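Local coordinates for protein ABC-type amino acid transport system, periplasmic component (Caldanaerobacter subterraneus subsp. tengcongensis MB4, PDB 4YMX) that binds arginine as the periplasmic substrate-binding component of an amino acid ABC transporter, presumably delivering it to the membrane-embedded part, at residues A[90-95]-A[105-110]; A[118-123]-A[239-244]; A[65-70]-A[81-86]; A[75-80]-A[231-236]. All blocks are in the same frame, centred on the assembly; numbering follows the deposited sequence. Where two conformers were deposited one is given.

In the fold
Within one lobe of the binding protein, interaction 3 closes first: helix 65-77 turns back into strand 80-85, an edge of the five-stranded sheet. The two segments of interaction 1 follow, separated by a short excursion through strand 102-103, and bring helix 91-96 against the arginine-binding loop. Interaction 2 then opens on the other outermost strand, 117-124, and closes only after the chain has passed through the second lobe and returned to helix 231-247. Interaction 4 spans still more, from the end of helix 65-77 to the start of helix 231-247; interaction 1 nests inside it, whereas interactions 2 and 3 each cross it. Asp-66 joins three contacts, accepting hydrogen bonds from Gly-106 and, weakly, Tyr-123.

Interaction 1: residues A[90-95]-A[105-110]; sequences GLIPAL and AGMTPT. With ARG (arginine), chain C.
The arginine pocket of this solute-binding protein is backed here by helix 91-96, whose Leu-91 and Ile-92 pack behind loop 105-110. Leu-91 puts CD1 3.6 Å from Ala-105 CB, while its CB meets the methyl end of Met-107. The methionine chain leaves with CG anti to the backbone N (chi1 179°), stays extended through chi2, then bends at chi3 (-74°), which lays CE against both helix residues. Ile-92 crosses it obliquely: its CG1 lies 4.1 Å from Met-107 CE, and its CD1 comes alongside SD. Phe-119 of strand 117-124 also touches this methionine. No hydrogen bond joins the two segments.

The polar work is done on the ligand side, largely by the backbone. Ala-105 O accepts from the ligand NE at 2.9 Å and, weakly, from NH2; Gly-106 O takes the alpha-amino N at 2.8 Å. Gly-106 has positive phi, which favours glycine, and its own N donates to Asp-66. Thr-108 OG1 accepts from the same ligand N at 3.2 Å and is also bonded to Gly-221 O. Thr-108 N donates to the ligand O in a nearly straight bond, 2.9 Å long with an N-H...O angle of 172°.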
loop_
_atom_site.group_PDB
_atom_site.type_symbol
_atom_site.label_atom_id
_atom_site.label_comp_id
_atom_site.label_asym_id
_atom_site.label_seq_id
_atom_site.Cartn_x
_atom_site.Cartn_y
_atom_site.Cartn_z
ATOM N N GLY A 90 -2.490 -1.845 11.890
ATOM C CA GLY A 90 -3.743 -2.092 12.578
ATOM C C GLY A 90 -4.856 -2.597 11.681
ATOM O O GLY A 90 -5.933 -2.933 12.170
ATOM N N LEU A 91 -4.617 -2.668 10.375
ATOM C CA LEU A 91 -5.705 -2.992 9.446
ATOM C C LEU A 91 -6.244 -4.412 9.592
ATOM O O LEU A 91 -7.455 -4.606 9.718
ATOM C CB LEU A 91 -5.294 -2.721 7.992
ATOM C CG LEU A 91 -5.139 -1.239 7.674
ATOM C CD1 LEU A 91 -4.399 -1.094 6.360
ATOM C CD2 LEU A 91 -6.495 -0.545 7.588
ATOM N N ILE A 92 -5.362 -5.406 9.593
ATOM C CA ILE A 92 -5.826 -6.777 9.779
ATOM C C ILE A 92 -6.472 -7.004 11.167
ATOM O O ILE A 92 -7.558 -7.592 11.247
ATOM C CB ILE A 92 -4.746 -7.812 9.385
ATOM C CG1 ILE A 92 -4.637 -7.851 7.857
ATOM C CG2 ILE A 92 -5.073 -9.195 9.955
ATOM C CD1 ILE A 92 -3.462 -8.639 7.353
ATOM N N PRO A 93 -5.851 -6.494 12.252
ATOM C CA PRO A 93 -6.553 -6.589 13.539
ATOM C C PRO A 93 -7.936 -5.921 13.553
ATOM O O PRO A 93 -8.861 -6.464 14.150
ATOM C CB PRO A 93 -5.605 -5.872 14.495
ATOM C CG PRO A 93 -4.251 -6.154 13.933
ATOM C CD PRO A 93 -4.438 -6.111 12.430
ATOM N N ALA A 94 -8.082 -4.774 12.902
ATOM C CA ALA A 94 -9.381 -4.114 12.846
ATOM C C ALA A 94 -10.408 -4.967 12.101
ATOM O O ALA A 94 -11.571 -5.054 12.499
ATOM C CB ALA A 94 -9.254 -2.732 12.205
ATOM N N LEU A 95 -9.970 -5.613 11.027
ATOM C CA LEU A 95 -10.844 -6.448 10.224
ATOM C C LEU A 95 -11.262 -7.688 11.016
ATOM O O LEU A 95 -12.437 -8.078 11.006
ATOM C CB LEU A 95 -10.121 -6.822 8.932
ATOM C CG LEU A 95 -10.871 -7.541 7.823
ATOM C CD1 LEU A 95 -12.089 -6.745 7.388
ATOM C CD2 LEU A 95 -9.925 -7.780 6.651
ATOM N N ALA A 105 -5.845 -1.306 0.831
ATOM C CA ALA A 105 -4.687 -0.510 1.231
ATOM C C ALA A 105 -3.414 -0.970 0.531
ATOM O O ALA A 105 -2.364 -1.137 1.163
ATOM C CB ALA A 105 -4.505 -0.581 2.754
ATOM N N GLY A 106 -3.508 -1.205 -0.773
ATOM C CA GLY A 106 -2.392 -1.750 -1.524
ATOM C C GLY A 106 -1.833 -2.992 -0.849
ATOM O O GLY A 106 -0.613 -3.198 -0.780
ATOM N N MET A 107 -2.735 -3.823 -0.328
ATOM C CA MET A 107 -2.352 -4.898 0.571
ATOM C C MET A 107 -2.111 -6.210 -0.159
ATOM O O MET A 107 -2.968 -6.700 -0.899
ATOM C CB MET A 107 -3.409 -5.084 1.655
ATOM C CG MET A 107 -3.061 -6.221 2.599
ATOM S SD MET A 107 -4.219 -6.453 3.957
ATOM C CE MET A 107 -3.785 -5.057 5.002
ATOM N N THR A 108 -0.938 -6.785 0.072
ATOM C CA THR A 108 -0.544 -8.008 -0.616
ATOM C C THR A 108 -1.179 -9.239 0.030
ATOM O O THR A 108 -1.126 -9.398 1.245
ATOM C CB THR A 108 0.980 -8.142 -0.636
ATOM O OG1 THR A 108 1.540 -7.003 -1.300
ATOM C CG2 THR A 108 1.408 -9.411 -1.369
ATOM N N PRO A 109 -1.795 -10.116 -0.782
ATOM C CA PRO A 109 -2.421 -11.306 -0.196
ATOM C C PRO A 109 -1.408 -12.410 0.094
ATOM O O PRO A 109 -1.376 -13.421 -0.612
ATOM C CB PRO A 109 -3.401 -11.755 -1.287
ATOM C CG PRO A 109 -2.787 -11.284 -2.559
ATOM C CD PRO A 109 -2.129 -9.963 -2.209
ATOM N N THR A 110 -0.611 -12.234 1.143
ATOM C CA THR A 110 0.435 -13.198 1.483
ATOM C C THR A 110 -0.148 -14.471 2.075
ATOM O O THR A 110 -1.234 -14.453 2.657
ATOM C CB THR A 110 1.447 -12.607 2.488
ATOM O OG1 THR A 110 0.803 -12.400 3.755
ATOM C CG2 THR A 110 1.983 -11.288 1.988
HETATM N N ARG C . 2.010 -3.990 -0.238
HETATM C CA ARG C . 2.670 -3.925 1.093
HETATM C C ARG C . 2.007 -4.880 2.069
HETATM O O ARG C . 0.970 -5.467 1.766
HETATM C CB ARG C . 2.620 -2.499 1.642
HETATM C CG ARG C . 1.224 -1.912 1.708
HETATM C CD ARG C . 1.196 -0.619 2.507
HETATM N NE ARG C . -0.050 0.102 2.295
HETATM C CZ ARG C . -0.352 1.264 2.860
HETATM N NH1 ARG C . 0.493 1.855 3.688
HETATM N NH2 ARG C . -1.514 1.831 2.597
HETATM O OXT ARG C . 2.500 -5.081 3.178
#

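Interaction 2: residues A[118-123]-A[239-244]; sequences DFSDLY and EVIKEL
Within 118-123, Ser-120 is the first residue to meet 239-244, in the helix-on-sheet packing of a type II periplasmic binding protein lobe. Segments 118-123, on an outermost strand of the five-stranded sheet, and 239-244 run almost parallel (5°), their axes 8.8 Å apart at closest approach. The serine OG sits in the crowded position between backbone N and carbonyl carbon (chi1 74°), where it donates to the carbonyl of the next residue, Asp-121 O, at 2.8 Å. That bond meets the carbonyl at 133°, tilted out of its plane. The hydroxyl also bonds Val-224 N of the neighbouring strand, while Ile-241 CD1 comes up to OG at 3.6 Å. With an alanine here, Asp-121 O would probably lose its hydroxyl donor and Val-224 N its acceptor, and Ile-241 CD1 its contact with OG.

Asp-121 contributes its carbonyl O, 3.9 Å from Ile-241 CD1, so the same methyl rests on two neighbouring strand residues. Its carboxylate faces Lys-242 with opposite charge, but Asp-121 OD2 and Lys-242 NZ stay 5.6 Å apart, too far for direct contact. Asn-238 OD1, one turn before Lys-242, accepts from Asp-121 N. Leu-122 turns its side chain away from the helix; its carbonyl O is bonded to Lys-245 NZ. Tyr-123 closes the walk. Its CB points toward the helix, but its ring leads away, and OH makes a weak bond with Asp-66 OD1. What touches the helix is the root of that side chain: Tyr-123 CB lies 4.1 Å from Ile-241 CG2.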
loop_
_atom_site.group_PDB
_atom_site.type_symbol
_atom_site.label_atom_id
_atom_site.label_comp_id
_atom_site.label_asym_id
_atom_site.label_seq_id
_atom_site.Cartn_x
_atom_site.Cartn_y
_atom_site.Cartn_z
ATOM N N ASP A 118 -9.500 -13.213 4.537
ATOM C CA ASP A 118 -9.678 -13.695 3.171
ATOM C C ASP A 118 -9.399 -12.573 2.171
ATOM O O ASP A 118 -9.731 -11.414 2.415
ATOM C CB ASP A 118 -11.101 -14.220 2.961
ATOM C CG ASP A 118 -11.362 -15.522 3.684
ATOM O OD1 ASP A 118 -10.397 -16.258 3.966
ATOM O OD2 ASP A 118 -12.541 -15.815 3.958
ATOM N N PHE A 119 -8.812 -12.932 1.037
ATOM C CA PHE A 119 -8.461 -11.947 0.016
ATOM C C PHE A 119 -9.203 -12.148 -1.291
ATOM O O PHE A 119 -9.464 -13.278 -1.725
ATOM C CB PHE A 119 -6.958 -11.954 -0.266
ATOM C CG PHE A 119 -6.137 -11.346 0.825
ATOM C CD1 PHE A 119 -5.900 -9.978 0.854
ATOM C CD2 PHE A 119 -5.601 -12.142 1.824
ATOM C CE1 PHE A 119 -5.133 -9.412 1.872
ATOM C CE2 PHE A 119 -4.836 -11.587 2.839
ATOM C CZ PHE A 119 -4.604 -10.216 2.863
ATOM N N SER A 120 -9.524 -11.027 -1.923
ATOM C CA SER A 120 -10.061 -11.029 -3.273
ATOM C C SER A 120 -9.000 -11.431 -4.281
ATOM O O SER A 120 -7.821 -11.604 -3.952
ATOM C CB SER A 120 -10.559 -9.627 -3.616
ATOM O OG SER A 120 -9.449 -8.761 -3.851
ATOM N N ASP A 121 -9.433 -11.556 -5.526
ATOM C CA ASP A 121 -8.507 -11.642 -6.641
ATOM C C ASP A 121 -7.618 -10.403 -6.637
ATOM O O ASP A 121 -8.014 -9.340 -6.137
ATOM C CB ASP A 121 -9.283 -11.713 -7.957
ATOM C CG ASP A 121 -10.105 -12.981 -8.085
ATOM O OD1 ASP A 121 -9.595 -14.060 -7.724
ATOM O OD2 ASP A 121 -11.252 -12.896 -8.572
ATOM N N LEU A 122 -6.415 -10.533 -7.187
ATOM C CA LEU A 122 -5.530 -9.376 -7.323
ATOM C C LEU A 122 -6.166 -8.318 -8.223
ATOM O O LEU A 122 -6.824 -8.648 -9.222
ATOM C CB LEU A 122 -4.178 -9.786 -7.910
ATOM C CG LEU A 122 -3.273 -10.670 -7.061
ATOM C CD1 LEU A 122 -2.121 -11.163 -7.902
ATOM C CD2 LEU A 122 -2.750 -9.896 -5.869
ATOM N N TYR A 123 -5.974 -7.046 -7.878
ATOM C CA TYR A 123 -6.476 -5.962 -8.721
ATOM C C TYR A 123 -5.359 -5.041 -9.236
ATOM O O TYR A 123 -5.620 -4.133 -10.032
ATOM C CB TYR A 123 -7.568 -5.146 -8.008
ATOM C CG TYR A 123 -7.079 -4.414 -6.783
ATOM C CD1 TYR A 123 -6.385 -3.212 -6.897
ATOM C CD2 TYR A 123 -7.308 -4.920 -5.508
ATOM C CE1 TYR A 123 -5.925 -2.547 -5.780
ATOM C CE2 TYR A 123 -6.854 -4.243 -4.381
ATOM C CZ TYR A 123 -6.163 -3.062 -4.530
ATOM O OH TYR A 123 -5.697 -2.395 -3.422
ATOM N N GLU A 239 -16.711 -9.898 -7.821
ATOM C CA GLU A 239 -17.563 -9.532 -8.953
ATOM C C GLU A 239 -17.303 -8.098 -9.416
ATOM O O GLU A 239 -17.250 -7.824 -10.615
ATOM C CB GLU A 239 -19.047 -9.708 -8.599
ATOM C CG GLU A 239 -19.505 -11.156 -8.428
ATOM C CD GLU A 239 -20.947 -11.265 -7.955
ATOM O OE1 GLU A 239 -21.759 -10.375 -8.287
ATOM O OE2 GLU A 239 -21.269 -12.240 -7.242
ATOM N N VAL A 240 -17.151 -7.179 -8.470
ATOM C CA VAL A 240 -16.928 -5.775 -8.814
ATOM C C VAL A 240 -15.574 -5.581 -9.488
ATOM O O VAL A 240 -15.475 -4.867 -10.487
ATOM C CB VAL A 240 -17.055 -4.864 -7.568
ATOM C CG1 VAL A 240 -16.533 -3.464 -7.862
ATOM C CG2 VAL A 240 -18.508 -4.829 -7.100
ATOM N N ILE A 241 -14.539 -6.226 -8.956
ATOM C CA ILE A 241 -13.220 -6.157 -9.584
ATOM C C ILE A 241 -13.285 -6.704 -11.009
ATOM O O ILE A 241 -12.768 -6.087 -11.938
ATOM C CB ILE A 241 -12.150 -6.905 -8.778
ATOM C CG1 ILE A 241 -11.943 -6.207 -7.434
ATOM C CG2 ILE A 241 -10.834 -6.976 -9.563
ATOM C CD1 ILE A 241 -11.089 -7.001 -6.466
ATOM N N LYS A 242 -13.939 -7.847 -11.183
ATOM C CA LYS A 242 -14.093 -8.415 -12.522
ATOM C C LYS A 242 -14.863 -7.473 -13.441
ATOM O O LYS A 242 -14.462 -7.250 -14.589
ATOM C CB LYS A 242 -14.767 -9.789 -12.448
ATOM C CG LYS A 242 -13.779 -10.942 -12.378
ATOM C CD LYS A 242 -14.455 -12.274 -12.697
ATOM C CE LYS A 242 -13.451 -13.423 -12.715
ATOM N NZ LYS A 242 -12.604 -13.434 -13.943
ATOM N N GLU A 243 -15.963 -6.905 -12.960
ATOM C CA GLU A 243 -16.744 -6.017 -13.818
ATOM C C GLU A 243 -16.005 -4.719 -14.150
ATOM O O GLU A 243 -16.122 -4.207 -15.263
ATOM C CB GLU A 243 -18.130 -5.748 -13.225
ATOM C CG GLU A 243 -19.011 -4.808 -14.044
ATOM C CD GLU A 243 -19.369 -5.337 -15.432
ATOM O OE1 GLU A 243 -19.974 -4.560 -16.194
ATOM O OE2 GLU A 243 -19.064 -6.510 -15.763
ATOM N N LEU A 244 -15.231 -4.194 -13.204
ATOM C CA LEU A 244 -14.387 -3.039 -13.507
ATOM C C LEU A 244 -13.456 -3.368 -14.669
ATOM O O LEU A 244 -13.349 -2.607 -15.635
ATOM C CB LEU A 244 -13.558 -2.628 -12.280
ATOM C CG LEU A 244 -14.308 -1.938 -11.145
ATOM C CD1 LEU A 244 -13.379 -1.756 -9.946
ATOM C CD2 LEU A 244 -14.882 -0.601 -11.598
#

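Interaction 3: residues A[65-70]-A[81-86]; sequences FDIDIA and LEIKDM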
loop_
_atom_site.group_PDB
_atom_site.type_symbol
_atom_site.label_atom_id
_atom_site.label_comp_id
_atom_site.label_asym_id
_atom_site.label_seq_id
_atom_site.Cartn_x
_atom_site.Cartn_y
_atom_site.Cartn_z
ATOM N N PHE A 65 -6.679 5.278 -6.145
ATOM C CA PHE A 65 -7.122 4.096 -6.876
ATOM C C PHE A 65 -7.939 3.163 -5.986
ATOM O O PHE A 65 -9.005 2.681 -6.380
ATOM C CB PHE A 65 -5.877 3.389 -7.422
ATOM C CG PHE A 65 -6.151 2.205 -8.296
ATOM C CD1 PHE A 65 -6.894 2.328 -9.466
ATOM C CD2 PHE A 65 -5.581 0.980 -7.998
ATOM C CE1 PHE A 65 -7.108 1.229 -10.285
ATOM C CE2 PHE A 65 -5.788 -0.123 -8.817
ATOM C CZ PHE A 65 -6.551 0.005 -9.963
ATOM N N ASP A 66 -7.453 2.919 -4.774
ATOM C CA ASP A 66 -8.169 2.035 -3.859
ATOM C C ASP A 66 -9.505 2.611 -3.437
ATOM O O ASP A 66 -10.458 1.860 -3.189
ATOM C CB ASP A 66 -7.343 1.726 -2.610
ATOM C CG ASP A 66 -6.226 0.725 -2.868
ATOM O OD1 ASP A 66 -6.177 0.118 -3.951
ATOM O OD2 ASP A 66 -5.414 0.510 -1.948
ATOM N N ILE A 67 -9.580 3.930 -3.330
ATOM C CA ILE A 67 -10.839 4.573 -2.961
ATOM C C ILE A 67 -11.861 4.480 -4.100
ATOM O O ILE A 67 -13.049 4.254 -3.857
ATOM C CB ILE A 67 -10.645 6.039 -2.557
ATOM C CG1 ILE A 67 -9.557 6.160 -1.489
ATOM C CG2 ILE A 67 -11.966 6.638 -2.076
ATOM C CD1 ILE A 67 -9.709 5.230 -0.311
ATOM N N ASP A 68 -11.406 4.637 -5.338
ATOM C CA ASP A 68 -12.308 4.455 -6.466
ATOM C C ASP A 68 -12.859 3.034 -6.497
ATOM O O ASP A 68 -14.045 2.829 -6.776
ATOM C CB ASP A 68 -11.628 4.813 -7.781
ATOM C CG ASP A 68 -11.364 6.301 -7.913
ATOM O OD1 ASP A 68 -11.869 7.097 -7.088
ATOM O OD2 ASP A 68 -10.641 6.677 -8.856
ATOM N N ILE A 69 -12.016 2.053 -6.186
ATOM C CA ILE A 69 -12.480 0.670 -6.153
ATOM C C ILE A 69 -13.496 0.495 -5.021
ATOM O O ILE A 69 -14.549 -0.130 -5.200
ATOM C CB ILE A 69 -11.301 -0.318 -5.992
ATOM C CG1 ILE A 69 -10.420 -0.271 -7.245
ATOM C CG2 ILE A 69 -11.801 -1.728 -5.726
ATOM C CD1 ILE A 69 -9.133 -1.073 -7.137
ATOM N N ALA A 70 -13.189 1.064 -3.858
ATOM C CA ALA A 70 -14.110 1.001 -2.725
ATOM C C ALA A 70 -15.461 1.592 -3.060
ATOM O O ALA A 70 -16.503 1.032 -2.691
ATOM C CB ALA A 70 -13.536 1.717 -1.558
ATOM N N LEU A 81 -20.337 4.498 1.775
ATOM C CA LEU A 81 -18.976 4.109 2.125
ATOM C C LEU A 81 -18.456 5.005 3.244
ATOM O O LEU A 81 -18.507 6.236 3.145
ATOM C CB LEU A 81 -18.052 4.235 0.917
ATOM C CG LEU A 81 -16.565 3.971 1.178
ATOM C CD1 LEU A 81 -16.301 2.507 1.497
ATOM C CD2 LEU A 81 -15.731 4.418 -0.007
ATOM N N GLU A 82 -17.975 4.385 4.314
ATOM C CA GLU A 82 -17.252 5.112 5.346
ATOM C C GLU A 82 -15.827 4.595 5.375
ATOM O O GLU A 82 -15.597 3.384 5.324
ATOM C CB GLU A 82 -17.930 4.949 6.712
ATOM C CG GLU A 82 -19.236 5.748 6.817
ATOM C CD GLU A 82 -19.918 5.643 8.175
ATOM O OE1 GLU A 82 -20.959 6.318 8.368
ATOM O OE2 GLU A 82 -19.435 4.897 9.050
ATOM N N ILE A 83 -14.870 5.514 5.453
ATOM C CA ILE A 83 -13.464 5.150 5.487
ATOM C C ILE A 83 -12.869 5.480 6.851
ATOM O O ILE A 83 -13.033 6.602 7.356
ATOM C CB ILE A 83 -12.671 5.910 4.413
ATOM C CG1 ILE A 83 -13.285 5.697 3.031
ATOM C CG2 ILE A 83 -11.216 5.466 4.412
ATOM C CD1 ILE A 83 -12.660 6.567 1.967
ATOM N N LYS A 84 -12.184 4.507 7.447
ATOM C CA LYS A 84 -11.387 4.747 8.648
ATOM C C LYS A 84 -9.904 4.707 8.291
ATOM O O LYS A 84 -9.402 3.681 7.828
ATOM C CB LYS A 84 -11.684 3.699 9.721
ATOM C CG LYS A 84 -13.100 3.738 10.296
ATOM C CD LYS A 84 -13.252 2.685 11.382
ATOM C CE LYS A 84 -14.631 2.716 12.023
ATOM N NZ LYS A 84 -14.780 1.658 13.072
ATOM N N ASP A 85 -9.212 5.817 8.516
ATOM C CA ASP A 85 -7.769 5.895 8.291
ATOM C C ASP A 85 -7.041 5.487 9.570
ATOM O O ASP A 85 -7.339 5.989 10.665
ATOM C CB ASP A 85 -7.394 7.314 7.867
ATOM C CG ASP A 85 -5.959 7.442 7.406
ATOM O OD1 ASP A 85 -5.507 8.594 7.254
ATOM O OD2 ASP A 85 -5.278 6.420 7.194
ATOM N N MET A 86 -6.135 4.523 9.444
ATOM C CA MET A 86 -5.369 4.035 10.581
ATOM C C MET A 86 -3.995 3.552 10.118
ATOM O O MET A 86 -3.764 3.354 8.917
ATOM C CB MET A 86 -6.119 2.895 11.278
ATOM C CG MET A 86 -6.225 1.630 10.436
ATOM S SD MET A 86 -7.281 0.376 11.182
ATOM C CE MET A 86 -8.883 1.098 10.896
#
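Ile-67 and Ile-83 face each other within a beta-alpha-beta crossover, in which helix 65-77 links the parallel neighbours 38-43 and 80-85 of the five-stranded sheet, with the short strands between 46 and 63 inserted before the helix. Ile-67 is worth following outward. Its CB sets off to one side of the strand, and the chain then bends round to meet it. The first branch, CG2, is anti to the backbone N and reaches to 4.1 Å from Ile-83 CD1. The other branch starts at CG1, beside the backbone N (chi1 -52°), and turns again at chi2 (-50°) instead of extending. This second turn carries Ile-67 CD1 to 4.0 Å from Ile-83 CD1. One methyl of the strand residue is thus met by both branches of the helix residue, the two side chains lying at a slant to each other.

One turn further along the helix the contact closes more tightly. Ala-70 has only its methyl to offer, and Leu-81 supplies the reach: with CG anti to the backbone N, it brings both methyls to that CB. Met-41 of the adjacent strand 38-43 touches Ile-67, Ala-70 and Ile-83, and Ile-62 of strand 59-63 lies against both isoleucines. There is no hydrogen bond between the segments; the direct contacts between them are apolar. Of the two leucine branches, CD2 comes nearer to Ala-70 CB, at 3.8 Å, with CD1 at 4.2 Å.

Interaction 4: residues A[75-80]-A[231-236]; sequences KKLGVK and KSLLDV
Leu-77, on the last turn of helix 65-77, spreads its two methyls over the start of helix 231-247. With CG beside the backbone N (chi1 -68°) and chi2 at 167°, the end of the side chain comes nearer to the other helix than its CB direction suggests. CD1 then meets Leu-233 CD1 at 4.0 Å, the two side chains crossing at about a right angle. CD2 goes to Val-236 instead, 3.8 Å from its CG1 and a little farther from CG2. Val-236 CG1, anti to its own backbone N, also takes Lys-76 CG at 4.0 Å. The lysine bends at chi2 (62°); its CG lies against the valine while the ammonium end leads away.

Replacing Leu-77 by alanine would probably open a gap between the helices and cost Leu-233 CD1 and Val-236 CG2 their leucine contact, leaving Val-236 CG1 with Lys-76 CG. Ile-39 of strand 38-43 touches both Leu-77 and Leu-233, placing the contact over the sheet. Just beyond, Gly-78 adopts positive phi, and Val-79 N reaches back to Ala-74 O while Gly-78 N bonds weakly to Lys-75 O: a Schellman motif ending the helix before the chain enters strand 80-85.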
loop_
_atom_site.group_PDB
_atom_site.type_symbol
_atom_site.label_atom_id
_atom_site.label_comp_id
_atom_site.label_asym_id
_atom_site.label_seq_id
_atom_site.Cartn_x
_atom_site.Cartn_y
_atom_site.Cartn_z
ATOM N N LYS A 75 -21.222 1.128 -4.318
ATOM C CA LYS A 75 -22.311 1.365 -5.264
ATOM C C LYS A 75 -23.026 0.082 -5.683
ATOM O O LYS A 75 -24.261 0.067 -5.800
ATOM C CB LYS A 75 -21.831 2.169 -6.469
ATOM C CG LYS A 75 -21.617 3.632 -6.130
ATOM C CD LYS A 75 -21.571 4.510 -7.370
ATOM C CE LYS A 75 -21.102 5.917 -7.032
ATOM N NZ LYS A 75 -19.777 6.200 -7.651
ATOM N N LYS A 76 -22.266 -0.992 -5.879
ATOM C CA LYS A 76 -22.854 -2.304 -6.148
ATOM C C LYS A 76 -23.753 -2.751 -5.000
ATOM O O LYS A 76 -24.838 -3.301 -5.215
ATOM C CB LYS A 76 -21.753 -3.340 -6.382
ATOM C CG LYS A 76 -22.255 -4.725 -6.768
ATOM C CD LYS A 76 -23.023 -4.720 -8.084
ATOM C CE LYS A 76 -23.263 -6.147 -8.559
ATOM N NZ LYS A 76 -23.961 -6.201 -9.871
ATOM N N LEU A 77 -23.310 -2.501 -3.774
ATOM C CA LEU A 77 -24.070 -2.909 -2.596
ATOM C C LEU A 77 -25.235 -1.967 -2.281
ATOM O O LEU A 77 -26.123 -2.319 -1.502
ATOM C CB LEU A 77 -23.145 -2.996 -1.379
ATOM C CG LEU A 77 -22.080 -4.098 -1.368
ATOM C CD1 LEU A 77 -21.072 -3.825 -0.258
ATOM C CD2 LEU A 77 -22.717 -5.465 -1.179
ATOM N N GLY A 78 -25.225 -0.777 -2.881
ATOM C CA GLY A 78 -26.235 0.238 -2.611
ATOM C C GLY A 78 -26.135 0.808 -1.208
ATOM O O GLY A 78 -27.153 1.069 -0.559
ATOM N N VAL A 79 -24.907 1.003 -0.733
ATOM C CA VAL A 79 -24.686 1.510 0.617
ATOM C C VAL A 79 -23.715 2.687 0.624
ATOM O O VAL A 79 -23.012 2.938 -0.360
ATOM C CB VAL A 79 -24.130 0.417 1.562
ATOM C CG1 VAL A 79 -25.129 -0.729 1.715
ATOM C CG2 VAL A 79 -22.799 -0.104 1.046
ATOM N N LYS A 80 -23.693 3.397 1.748
ATOM C CA LYS A 80 -22.759 4.492 1.974
ATOM C C LYS A 80 -21.398 3.911 2.327
ATOM O O LYS A 80 -21.312 2.947 3.092
ATOM C CB LYS A 80 -23.256 5.361 3.134
ATOM C CG LYS A 80 -22.318 6.511 3.528
ATOM C CD LYS A 80 -22.701 7.093 4.883
ATOM C CE LYS A 80 -21.756 8.206 5.306
ATOM N NZ LYS A 80 -21.936 8.528 6.752
ATOM N N LYS A 231 -17.985 -14.665 3.062
ATOM C CA LYS A 231 -18.090 -15.009 1.652
ATOM C C LYS A 231 -19.019 -14.076 0.900
ATOM O O LYS A 231 -18.767 -13.766 -0.266
ATOM C CB LYS A 231 -18.575 -16.456 1.486
ATOM C CG LYS A 231 -18.720 -16.879 0.038
ATOM C CD LYS A 231 -19.518 -18.160 -0.110
ATOM C CE LYS A 231 -18.715 -19.366 0.304
ATOM N NZ LYS A 231 -17.454 -19.475 -0.471
ATOM N N SER A 232 -20.094 -13.635 1.547
ATOM C CA SER A 232 -21.055 -12.760 0.885
ATOM C C SER A 232 -20.361 -11.508 0.365
ATOM O O SER A 232 -20.518 -11.140 -0.800
ATOM C CB SER A 232 -22.184 -12.381 1.837
ATOM O OG SER A 232 -23.156 -11.600 1.172
ATOM N N LEU A 233 -19.562 -10.872 1.218
ATOM C CA LEU A 233 -18.861 -9.661 0.814
ATOM C C LEU A 233 -17.732 -9.970 -0.160
ATOM O O LEU A 233 -17.542 -9.240 -1.141
ATOM C CB LEU A 233 -18.323 -8.902 2.031
ATOM C CG LEU A 233 -17.582 -7.606 1.674
ATOM C CD1 LEU A 233 -18.470 -6.691 0.829
ATOM C CD2 LEU A 233 -17.129 -6.902 2.955
ATOM N N LEU A 234 -16.990 -11.044 0.094
ATOM C CA LEU A 234 -15.897 -11.430 -0.790
ATOM C C LEU A 234 -16.385 -11.658 -2.217
ATOM O O LEU A 234 -15.751 -11.216 -3.174
ATOM C CB LEU A 234 -15.192 -12.683 -0.271
ATOM C CG LEU A 234 -13.975 -13.117 -1.092
ATOM C CD1 LEU A 234 -12.948 -11.998 -1.133
ATOM C CD2 LEU A 234 -13.377 -14.391 -0.504
ATOM N N ASP A 235 -17.527 -12.324 -2.361
ATOM C CA ASP A 235 -18.055 -12.610 -3.691
ATOM C C ASP A 235 -18.429 -11.332 -4.429
ATOM O O ASP A 235 -18.135 -11.191 -5.623
ATOM C CB ASP A 235 -19.253 -13.563 -3.615
ATOM C CG ASP A 235 -18.842 -15.003 -3.367
ATOM O OD1 ASP A 235 -17.642 -15.332 -3.484
ATOM O OD2 ASP A 235 -19.738 -15.818 -3.054
ATOM N N VAL A 236 -19.064 -10.399 -3.723
ATOM C CA VAL A 236 -19.376 -9.097 -4.307
ATOM C C VAL A 236 -18.105 -8.350 -4.717
ATOM O O VAL A 236 -18.047 -7.783 -5.811
ATOM C CB VAL A 236 -20.230 -8.220 -3.360
ATOM C CG1 VAL A 236 -20.353 -6.805 -3.904
ATOM C CG2 VAL A 236 -21.622 -8.843 -3.154
#